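Local coordinates for protein vinylacetyl-CoA Delta-isomerase (Nitrosopumilus maritimus SCM1, PDB 6VJR) that probably acts as a 4-hydroxybutyryl-CoA dehydratase and vinylacetyl-CoA Delta-isomerase, and binds FAD and a [4Fe-4S] cluster, at residues K85-L90 with R290-C295; R69-A74 with F98-G103; D172-G177 with R261-W266. One frame throughout, in Å; residues are numbered along the deposited sequence. Where two conformers were deposited one is given.

Interaction 1. Residues K85-L90 with R290-C295; sequences KMQRKL and RRSYVC. With FE (Fe (III) ion), chain I; SF4 (iron/sulfur cluster), chain E.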
loop_
_atom_site.group_PDB
_atom_site.type_symbol
_atom_site.label_atom_id
_atom_site.label_comp_id
_atom_site.label_asym_id
_atom_site.label_seq_id
_atom_site.Cartn_x
_atom_site.Cartn_y
_atom_site.Cartn_z
ATOM N N LYS A 85 1.705 -28.331 3.113
ATOM C CA LYS A 85 0.337 -28.805 2.875
ATOM C C LYS A 85 -0.347 -29.148 4.209
ATOM O O LYS A 85 -1.491 -28.770 4.457
ATOM C CB LYS A 85 0.368 -29.988 1.938
ATOM C CG LYS A 85 0.831 -29.676 0.539
ATOM C CD LYS A 85 0.825 -30.858 -0.386
ATOM C CE LYS A 85 0.963 -30.454 -1.801
ATOM N NZ LYS A 85 1.075 -31.609 -2.663
ATOM N N MET A 86 0.373 -29.869 5.083
ATOM C CA MET A 86 -0.082 -30.205 6.424
ATOM C C MET A 86 -0.382 -28.954 7.246
ATOM O O MET A 86 -1.403 -28.890 7.935
ATOM C CB MET A 86 0.913 -31.180 7.080
ATOM C CG MET A 86 0.492 -31.532 8.512
ATOM S SD MET A 86 1.664 -32.620 9.325
ATOM C CE MET A 86 3.081 -31.561 9.583
ATOM N N GLN A 87 0.568 -28.020 7.251
ATOM C CA GLN A 87 0.417 -26.751 7.968
ATOM C C GLN A 87 -0.869 -26.008 7.583
ATOM O O GLN A 87 -1.607 -25.530 8.458
ATOM C CB GLN A 87 1.653 -25.906 7.771
ATOM C CG GLN A 87 2.865 -26.411 8.541
ATOM C CD GLN A 87 4.184 -25.898 8.012
ATOM O OE1 GLN A 87 4.274 -25.404 6.882
ATOM N NE2 GLN A 87 5.224 -25.999 8.840
ATOM N N ARG A 88 -1.122 -25.872 6.279
ATOM C CA ARG A 88 -2.309 -25.136 5.839
ATOM C C ARG A 88 -3.569 -25.901 6.274
ATOM O O ARG A 88 -4.560 -25.342 6.739
ATOM C CB ARG A 88 -2.304 -24.850 4.337
ATOM C CG ARG A 88 -3.486 -23.983 3.925
ATOM C CD ARG A 88 -3.403 -23.593 2.496
ATOM N NE ARG A 88 -4.492 -22.657 2.171
ATOM C CZ ARG A 88 -4.519 -21.928 1.086
ATOM N NH1 ARG A 88 -3.577 -22.045 0.162
ATOM N NH2 ARG A 88 -5.455 -21.045 0.914
ATOM N N LYS A 89 -3.533 -27.231 6.135
ATOM C CA LYS A 89 -4.672 -28.028 6.568
ATOM C C LYS A 89 -4.961 -27.862 8.066
ATOM O O LYS A 89 -6.113 -27.730 8.465
ATOM C CB LYS A 89 -4.436 -29.503 6.210
ATOM C CG LYS A 89 -5.487 -30.460 6.647
ATOM C CD LYS A 89 -6.827 -30.130 6.090
ATOM C CE LYS A 89 -6.944 -30.330 4.683
ATOM N NZ LYS A 89 -8.317 -30.834 4.483
ATOM N N LEU A 90 -3.942 -27.923 8.922
ATOM C CA LEU A 90 -4.130 -27.772 10.372
ATOM C C LEU A 90 -4.616 -26.361 10.699
ATOM O O LEU A 90 -5.459 -26.189 11.581
ATOM C CB LEU A 90 -2.840 -28.155 11.095
ATOM C CG LEU A 90 -2.483 -29.639 11.112
ATOM C CD1 LEU A 90 -1.032 -29.814 11.526
ATOM C CD2 LEU A 90 -3.451 -30.290 12.057
ATOM N N ARG A 290 10.565 -19.569 8.611
ATOM C CA ARG A 290 10.031 -18.418 7.884
ATOM C C ARG A 290 9.069 -18.857 6.777
ATOM O O ARG A 290 8.213 -18.092 6.378
ATOM C CB ARG A 290 11.170 -17.526 7.391
ATOM C CG ARG A 290 11.685 -16.672 8.540
ATOM C CD ARG A 290 12.847 -15.797 8.222
ATOM N NE ARG A 290 13.301 -15.107 9.426
ATOM C CZ ARG A 290 14.519 -14.625 9.591
ATOM N NH1 ARG A 290 15.327 -14.498 8.566
ATOM N NH2 ARG A 290 14.935 -14.317 10.790
ATOM N N ARG A 291 9.127 -20.116 6.315
ATOM C CA ARG A 291 8.093 -20.576 5.397
ATOM C C ARG A 291 7.135 -21.623 5.984
ATOM O O ARG A 291 6.193 -22.045 5.293
ATOM C CB ARG A 291 8.601 -20.963 4.023
ATOM C CG ARG A 291 9.698 -21.975 3.919
ATOM C CD ARG A 291 9.249 -23.453 3.923
ATOM N NE ARG A 291 9.147 -24.011 5.268
ATOM C CZ ARG A 291 9.113 -25.340 5.541
ATOM N NH1 ARG A 291 9.004 -26.265 4.569
ATOM N NH2 ARG A 291 9.144 -25.729 6.797
ATOM N N SER A 292 7.274 -21.943 7.276
ATOM C CA SER A 292 6.223 -22.615 8.019
ATOM C C SER A 292 4.996 -21.736 8.190
ATOM O O SER A 292 3.905 -22.252 8.495
ATOM C CB SER A 292 6.771 -23.176 9.328
ATOM O OG SER A 292 7.596 -24.305 9.013
ATOM N N TYR A 293 5.175 -20.425 7.955
ATOM C CA TYR A 293 4.076 -19.453 8.016
ATOM C C TYR A 293 3.010 -19.668 6.946
ATOM O O TYR A 293 2.004 -18.974 6.957
ATOM C CB TYR A 293 4.543 -17.984 8.060
ATOM C CG TYR A 293 5.196 -17.743 9.400
ATOM C CD1 TYR A 293 4.437 -17.349 10.492
ATOM C CD2 TYR A 293 6.544 -17.961 9.582
ATOM C CE1 TYR A 293 4.971 -17.254 11.753
ATOM C CE2 TYR A 293 7.109 -17.868 10.839
ATOM C CZ TYR A 293 6.311 -17.566 11.922
ATOM O OH TYR A 293 6.832 -17.580 13.153
ATOM N N VAL A 294 3.159 -20.674 6.083
ATOM C CA VAL A 294 2.030 -21.207 5.335
ATOM C C VAL A 294 0.861 -21.576 6.265
ATOM O O VAL A 294 -0.307 -21.538 5.868
ATOM C CB VAL A 294 2.497 -22.389 4.500
ATOM C CG1 VAL A 294 1.348 -23.255 3.992
ATOM C CG2 VAL A 294 3.355 -21.890 3.365
ATOM N N CYS A 295 1.164 -21.888 7.526
ATOM C CA CYS A 295 0.110 -22.177 8.501
ATOM C C CYS A 295 -0.904 -21.013 8.557
ATOM O O CYS A 295 -2.111 -21.221 8.653
ATOM C CB CYS A 295 0.673 -22.499 9.884
ATOM S SG CYS A 295 1.501 -21.091 10.677
HETATM FE FE FE I . 6.480 -19.014 14.495
HETATM FE FE1 SF4 E . 4.351 -21.124 14.035
HETATM FE FE2 SF4 E . 1.905 -21.253 12.788
HETATM FE FE3 SF4 E . 2.123 -22.029 15.261
HETATM FE FE4 SF4 E . 3.072 -23.596 13.301
HETATM S S1 SF4 E . 0.919 -23.149 13.726
HETATM S S2 SF4 E . 4.173 -23.042 15.302
HETATM S S3 SF4 E . 3.925 -21.953 11.883
HETATM S S4 SF4 E . 2.555 -19.917 14.529
#
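Gln-87 NE2 gives a hydrogen bond to Ser-292 OG at 2.9 Å. It is weak, with an N-H...O angle of 143°, and it joins helix 77-94 to a metal-binding turn. That turn is a type I beta turn from Ser-292 to Cys-295, at the junction of helices 278-292 and 295-314. It carries two metal ligands. Cys-295 SG binds FE2 of the iron-sulfur cluster at 2.2 Å, and Tyr-293 OH binds the separate iron(III) ion at 2.0 Å. His-289 and Glu-443 also bind that ion, and Glu-443 is a ligand of the cluster too.

The Gln-87 side chain runs alongside the turn. Its CG stands anti to the carbonyl carbon (chi1 -73°) and the chain is extended beyond it, which carries the amide across to Ser-292. The amide oxygen turns to Asn-84 ND2 of its own helix, so both ends of the amide are held. Gln-87 CB rests 4.1 Å from Cys-295 CB, the carbon that bears the cluster-binding sulfur. Next along the helix, Arg-88 touches Val-294 through CB. Its extended chain then leads the guanidinium away to salt bridges with Asp-301 and Glu-334.

Ser-292 OG is a polar centre of the second shell. Besides Gln-87 NE2 it meets Arg-291 NH2, which gives it a weak bond of 3.1 Å, and it is hydrogen-bonded to Asp-105 OD2. Arg-291 reaches back beside its own turn, and its NH1 bonds Gln-83 of helix 77-94. All the touching residues are buried, and Gln-87, Arg-291 and Asp-105 give the hydroxyl three polar partners. The turn itself closes with the backbone bond from Cys-295 N to Ser-292 O, 2.9 Å long, and the same Ser-292 O lies 3.4 Å from cluster sulfur S3.

Interaction 2. Residues R69-A74 with F98-G103; sequences RFLHIA and FQRCVG. With SF4 (iron/sulfur cluster), chain E.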
loop_
_atom_site.group_PDB
_atom_site.type_symbol
_atom_site.label_atom_id
_atom_site.label_comp_id
_atom_site.label_asym_id
_atom_site.label_seq_id
_atom_site.Cartn_x
_atom_site.Cartn_y
_atom_site.Cartn_z
ATOM N N ARG A 69 4.536 -36.451 10.788
ATOM C CA ARG A 69 5.330 -35.576 9.923
ATOM C C ARG A 69 6.035 -34.461 10.704
ATOM O O ARG A 69 7.104 -34.037 10.303
ATOM C CB ARG A 69 4.527 -35.036 8.735
ATOM C CG ARG A 69 5.350 -34.198 7.769
ATOM C CD ARG A 69 4.560 -33.891 6.540
ATOM N NE ARG A 69 4.021 -35.033 5.805
ATOM C CZ ARG A 69 4.701 -35.881 5.054
ATOM N NH1 ARG A 69 4.037 -36.816 4.402
ATOM N NH2 ARG A 69 6.009 -35.786 4.893
ATOM N N PHE A 70 5.520 -34.067 11.863
ATOM C CA PHE A 70 6.221 -33.099 12.697
ATOM C C PHE A 70 7.537 -33.619 13.263
ATOM O O PHE A 70 8.376 -32.824 13.682
ATOM C CB PHE A 70 5.345 -32.583 13.838
ATOM C CG PHE A 70 4.270 -31.627 13.377
ATOM C CD1 PHE A 70 4.605 -30.333 13.008
ATOM C CD2 PHE A 70 2.950 -32.010 13.284
ATOM C CE1 PHE A 70 3.624 -29.431 12.622
ATOM C CE2 PHE A 70 1.973 -31.115 12.888
ATOM C CZ PHE A 70 2.304 -29.822 12.584
ATOM N N LEU A 71 7.766 -34.941 13.226
ATOM C CA LEU A 71 9.001 -35.523 13.760
ATOM C C LEU A 71 9.936 -35.995 12.645
ATOM O O LEU A 71 10.957 -36.655 12.912
ATOM C CB LEU A 71 8.613 -36.703 14.657
ATOM C CG LEU A 71 7.866 -36.359 15.949
ATOM C CD1 LEU A 71 7.265 -37.606 16.603
ATOM C CD2 LEU A 71 8.817 -35.656 16.873
ATOM N N HIS A 72 9.531 -35.742 11.405
ATOM C CA HIS A 72 10.241 -36.247 10.242
ATOM C C HIS A 72 11.327 -35.288 9.765
ATOM O O HIS A 72 11.087 -34.099 9.606
ATOM C CB HIS A 72 9.258 -36.555 9.122
ATOM C CG HIS A 72 9.892 -37.083 7.894
ATOM N ND1 HIS A 72 10.545 -38.297 7.847
ATOM C CD2 HIS A 72 9.809 -36.672 6.626
ATOM C CE1 HIS A 72 10.919 -38.522 6.584
ATOM N NE2 HIS A 72 10.440 -37.565 5.821
ATOM N N ILE A 73 12.514 -35.851 9.513
ATOM C CA ILE A 73 13.648 -35.130 8.961
ATOM C C ILE A 73 13.521 -35.250 7.429
ATOM O O ILE A 73 13.538 -36.334 6.851
ATOM C CB ILE A 73 14.991 -35.663 9.462
ATOM C CG1 ILE A 73 15.143 -35.667 11.004
ATOM C CG2 ILE A 73 16.118 -34.931 8.770
ATOM C CD1 ILE A 73 15.087 -34.336 11.686
ATOM N N ALA A 74 13.273 -34.100 6.802
ATOM C CA ALA A 74 12.862 -34.056 5.396
ATOM C C ALA A 74 13.938 -34.639 4.491
ATOM O O ALA A 74 15.088 -34.253 4.574
ATOM C CB ALA A 74 12.571 -32.621 5.011
ATOM N N PHE A 98 -1.029 -24.350 16.271
ATOM C CA PHE A 98 -1.086 -25.730 16.732
ATOM C C PHE A 98 0.316 -26.173 17.204
ATOM O O PHE A 98 0.553 -27.344 17.416
ATOM C CB PHE A 98 -1.739 -26.641 15.666
ATOM C CG PHE A 98 -1.268 -26.334 14.252
ATOM C CD1 PHE A 98 -0.063 -26.842 13.791
ATOM C CD2 PHE A 98 -1.941 -25.390 13.447
ATOM C CE1 PHE A 98 0.376 -26.548 12.494
ATOM C CE2 PHE A 98 -1.475 -25.090 12.174
ATOM C CZ PHE A 98 -0.321 -25.674 11.699
ATOM N N GLN A 99 1.275 -25.240 17.219
ATOM C CA GLN A 99 2.454 -25.284 18.082
ATOM C C GLN A 99 3.605 -26.180 17.634
ATOM O O GLN A 99 4.742 -25.902 18.014
ATOM C CB GLN A 99 2.028 -25.658 19.495
ATOM C CG GLN A 99 1.138 -24.613 20.128
ATOM C CD GLN A 99 0.107 -25.163 21.081
ATOM O OE1 GLN A 99 0.441 -25.664 22.168
ATOM N NE2 GLN A 99 -1.167 -25.050 20.695
ATOM N N ARG A 100 3.362 -27.274 16.918
ATOM C CA ARG A 100 4.385 -28.321 16.796
ATOM C C ARG A 100 5.403 -28.047 15.649
ATOM O O ARG A 100 6.397 -28.788 15.480
ATOM C CB ARG A 100 3.543 -29.575 16.549
ATOM C CG ARG A 100 4.079 -30.861 17.140
ATOM C CD ARG A 100 3.085 -32.002 17.174
ATOM N NE ARG A 100 3.863 -33.237 17.243
ATOM C CZ ARG A 100 3.363 -34.425 17.139
ATOM N NH1 ARG A 100 2.088 -34.582 16.885
ATOM N NH2 ARG A 100 4.170 -35.489 17.277
ATOM N N CYS A 101 5.172 -26.990 14.855
ATOM C CA CYS A 101 6.040 -26.621 13.734
ATOM C C CYS A 101 7.421 -26.243 14.273
ATOM O O CYS A 101 8.417 -26.478 13.609
ATOM C CB CYS A 101 5.500 -25.445 12.904
ATOM S SG CYS A 101 3.778 -25.699 12.407
ATOM N N VAL A 102 7.494 -25.540 15.425
ATOM C CA VAL A 102 8.776 -25.018 15.899
ATOM C C VAL A 102 9.788 -26.146 16.107
ATOM O O VAL A 102 10.959 -26.092 15.670
ATOM C CB VAL A 102 8.601 -24.198 17.191
ATOM C CG1 VAL A 102 9.841 -23.381 17.444
ATOM C CG2 VAL A 102 7.394 -23.297 17.136
ATOM N N GLY A 103 9.318 -27.215 16.758
ATOM C CA GLY A 103 10.180 -28.367 17.031
ATOM C C GLY A 103 10.605 -29.087 15.752
ATOM O O GLY A 103 11.742 -29.571 15.636
HETATM FE FE1 SF4 E . 4.351 -21.124 14.035
HETATM FE FE2 SF4 E . 1.905 -21.253 12.788
HETATM FE FE3 SF4 E . 2.123 -22.029 15.261
HETATM FE FE4 SF4 E . 3.072 -23.596 13.301
HETATM S S1 SF4 E . 0.919 -23.149 13.726
HETATM S S2 SF4 E . 4.173 -23.042 15.302
HETATM S S3 SF4 E . 3.925 -21.953 11.883
HETATM S S4 SF4 E . 2.555 -19.917 14.529
#
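The Phe-70 ring has Arg-100 CB over one face, 3.8 Å from the ring centroid and 11° off the normal, a CH-pi contact. At the ring's edge, near its plane, lies Phe-98 CE1, 3.8 Å from Phe-70 CZ. Cys-101 SG is also at the edge, in a sulfur-aromatic contact 5.1 Å from the centroid. The Phe-98 ring has cluster sulfur S1 over the centre of one face, 3.3 Å above the plane. The Arg-100 guanidinium carries Phe-70 CB over one face and meets Leu-71 CD1 at its edge. Its plane is 17° from that of the Phe-70 ring.

This is one wall of the [4Fe-4S] pocket, where the loop after strand 66-68 packs on the residues leading into helix 101-121. Cys-101 SG binds FE4 of the cluster at 2.4 Å. The Phe-70 CB-CG bond points away from the carbonyl carbon (chi1 -73°), and this carries the ring from the 3-10 turn at residues 69-71 to the edge contact with Cys-101. Arg-100 is extended from CG to NE and lies across the ring. Its NH1 bonds Thr-45 OG1 of helix 36-51, which holds the far end of the chain. All the residues that touch are buried. Val-102 CG2 comes within 3.7 Å of cluster sulfur S2, and Val-102 also touches the FAD.

Interaction 3. Residues D172-G177 with R261-W266; sequences DTDEKG and RVFIPW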
loop_
_atom_site.group_PDB
_atom_site.type_symbol
_atom_site.label_atom_id
_atom_site.label_comp_id
_atom_site.label_asym_id
_atom_site.label_seq_id
_atom_site.Cartn_x
_atom_site.Cartn_y
_atom_site.Cartn_z
ATOM N N ASP A 172 28.041 -24.515 34.712
ATOM C CA ASP A 172 28.959 -25.480 35.291
ATOM C C ASP A 172 28.929 -26.737 34.444
ATOM O O ASP A 172 28.050 -26.897 33.606
ATOM C CB ASP A 172 28.553 -25.860 36.704
ATOM C CG ASP A 172 29.662 -26.410 37.589
ATOM O OD1 ASP A 172 30.816 -26.595 37.114
ATOM O OD2 ASP A 172 29.370 -26.631 38.769
ATOM N N THR A 173 29.937 -27.591 34.633
ATOM C CA THR A 173 29.971 -28.882 33.979
ATOM C C THR A 173 30.499 -29.893 34.995
ATOM O O THR A 173 31.112 -29.521 36.001
ATOM C CB THR A 173 30.826 -28.858 32.707
ATOM O OG1 THR A 173 32.185 -28.864 33.127
ATOM C CG2 THR A 173 30.601 -27.661 31.794
ATOM N N ASP A 174 30.182 -31.163 34.747
ATOM C CA ASP A 174 30.804 -32.273 35.460
ATOM C C ASP A 174 30.979 -33.438 34.492
ATOM O O ASP A 174 30.845 -33.308 33.286
ATOM C CB ASP A 174 30.022 -32.605 36.722
ATOM C CG ASP A 174 28.642 -33.209 36.509
ATOM O OD1 ASP A 174 28.360 -33.648 35.375
ATOM O OD2 ASP A 174 27.856 -33.221 37.491
ATOM N N GLU A 175 31.346 -34.599 35.033
ATOM C CA GLU A 175 31.607 -35.762 34.205
ATOM C C GLU A 175 30.348 -36.252 33.484
ATOM O O GLU A 175 30.480 -37.059 32.567
ATOM C CB GLU A 175 32.246 -36.874 35.050
ATOM C CG GLU A 175 31.372 -37.392 36.197
ATOM C CD GLU A 175 31.082 -36.481 37.398
ATOM O OE1 GLU A 175 31.783 -35.453 37.638
ATOM O OE2 GLU A 175 30.094 -36.805 38.110
ATOM N N LYS A 176 29.144 -35.894 33.945
ATOM C CA LYS A 176 27.920 -36.468 33.410
ATOM C C LYS A 176 27.189 -35.498 32.454
ATOM O O LYS A 176 26.323 -35.904 31.671
ATOM C CB LYS A 176 26.990 -36.805 34.583
ATOM C CG LYS A 176 27.442 -37.915 35.536
ATOM C CD LYS A 176 27.616 -39.242 34.826
ATOM C CE LYS A 176 27.793 -40.407 35.743
ATOM N NZ LYS A 176 28.406 -41.504 34.996
ATOM N N GLY A 177 27.519 -34.204 32.498
ATOM C CA GLY A 177 26.830 -33.240 31.638
ATOM C C GLY A 177 27.081 -31.799 32.047
ATOM O O GLY A 177 28.044 -31.513 32.748
ATOM N N ARG A 261 20.138 -23.709 36.769
ATOM C CA ARG A 261 21.119 -24.769 36.924
ATOM C C ARG A 261 20.489 -26.101 36.528
ATOM O O ARG A 261 20.644 -27.119 37.231
ATOM C CB ARG A 261 21.738 -24.827 38.322
ATOM C CG ARG A 261 22.539 -23.594 38.702
ATOM C CD ARG A 261 22.834 -23.554 40.196
ATOM N NE ARG A 261 21.524 -23.291 40.829
ATOM C CZ ARG A 261 21.222 -23.172 42.112
ATOM N NH1 ARG A 261 19.955 -23.019 42.449
ATOM N NH2 ARG A 261 22.161 -23.227 43.055
ATOM N N VAL A 262 19.831 -26.075 35.357
ATOM C CA VAL A 262 19.215 -27.262 34.820
ATOM C C VAL A 262 20.299 -28.173 34.252
ATOM O O VAL A 262 21.145 -27.739 33.480
ATOM C CB VAL A 262 18.170 -26.858 33.758
ATOM C CG1 VAL A 262 17.533 -28.059 33.075
ATOM C CG2 VAL A 262 17.070 -26.022 34.340
ATOM N N PHE A 263 20.225 -29.457 34.582
ATOM C CA PHE A 263 21.189 -30.439 34.135
ATOM C C PHE A 263 20.799 -31.021 32.789
ATOM O O PHE A 263 19.643 -31.394 32.578
ATOM C CB PHE A 263 21.253 -31.568 35.151
ATOM C CG PHE A 263 22.183 -32.683 34.720
ATOM C CD1 PHE A 263 23.562 -32.481 34.712
ATOM C CD2 PHE A 263 21.690 -33.927 34.344
ATOM C CE1 PHE A 263 24.432 -33.508 34.334
ATOM C CE2 PHE A 263 22.567 -34.940 33.968
ATOM C CZ PHE A 263 23.924 -34.726 33.965
ATOM N N ILE A 264 21.793 -31.099 31.909
ATOM C CA ILE A 264 21.647 -31.743 30.615
ATOM C C ILE A 264 22.754 -32.769 30.480
ATOM O O ILE A 264 23.919 -32.382 30.424
ATOM C CB ILE A 264 21.698 -30.754 29.440
ATOM C CG1 ILE A 264 20.821 -29.535 29.713
ATOM C CG2 ILE A 264 21.327 -31.472 28.145
ATOM C CD1 ILE A 264 20.803 -28.506 28.604
ATOM N N PRO A 265 22.424 -34.076 30.397
ATOM C CA PRO A 265 23.456 -35.082 30.277
ATOM C C PRO A 265 24.103 -34.997 28.897
ATOM O O PRO A 265 23.498 -34.528 27.949
ATOM C CB PRO A 265 22.706 -36.397 30.491
ATOM C CG PRO A 265 21.311 -36.102 30.041
ATOM C CD PRO A 265 21.068 -34.645 30.384
ATOM N N TRP A 266 25.334 -35.480 28.770
ATOM C CA TRP A 266 26.056 -35.376 27.513
ATOM C C TRP A 266 25.251 -35.894 26.328
ATOM O O TRP A 266 25.356 -35.356 25.234
ATOM C CB TRP A 266 27.401 -36.104 27.622
ATOM C CG TRP A 266 28.350 -35.408 28.547
ATOM C CD1 TRP A 266 28.990 -35.959 29.616
ATOM C CD2 TRP A 266 28.762 -34.024 28.497
ATOM N NE1 TRP A 266 29.771 -35.021 30.224
ATOM C CE2 TRP A 266 29.656 -33.830 29.572
ATOM C CE3 TRP A 266 28.481 -32.945 27.659
ATOM C CZ2 TRP A 266 30.263 -32.609 29.834
ATOM C CZ3 TRP A 266 29.102 -31.737 27.906
ATOM C CH2 TRP A 266 29.973 -31.576 28.981
#
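Trp-266 has CG anti to the carbonyl carbon (chi1 -69°), which swings its indole over Gly-177. Phe-263 has CG anti to the backbone N (chi1 177°), and its ring reaches the same glycine from strand 262-265. Gly-177 CA sits over the five-membered ring of Trp-266, 3.6 Å from its centroid, in a CH-pi contact. Phe-263 CE1 is 3.6 Å from Gly-177 CA. With no side chain, the glycine fits between these groups and Ile-264 O.

At the indole edge, Trp-266 NE1 gives a weak hydrogen bond to Glu-175 O, 3.2 Å long. Trp-266 N gives a straighter one to Lys-176 O, 3.1 Å at 150°. The loop holds its own shape through Asp-174. Its OD1 accepts from Lys-176 N at 2.8 Å, from above the carboxylate plane, and more weakly from Gly-177 N. Asp-174 OD2 goes to Tyr-179 OH.

Gly-177 and Pro-265 form an antiparallel non-hydrogen-bonded pair, CA to CA 4.1 Å. Away from the annotated sites, this is the end of a beta hairpin between strands 169-173 and 177-188, its connection shaped by an Asx turn, packed on a third strand, 262-265, that pairs with 177-188.

How the interactions relate
Interactions 1 and 2 line one metal centre, with centres 11 Å apart. Each supplies a cysteine ligand to the same cluster, Cys-295 from residues 290-295 and Cys-101 from 98-103. They touch directly through helix 77-94. Leu-90 CD1 and Met-86 CE each come within 3.5 Å of the Phe-70 ring, at CZ and CE2, and Gln-87 O is 3.5 Å from Phe-98 CZ. The side chain of Cys-295 is about 11 Å from a bound FAD. The side chain of Cys-101 is about 9 Å from a bound FAD. Interaction 3 is remote, in the beta region. Its centre is 36 Å from that of interaction 1 and 27 Å from that of interaction 2.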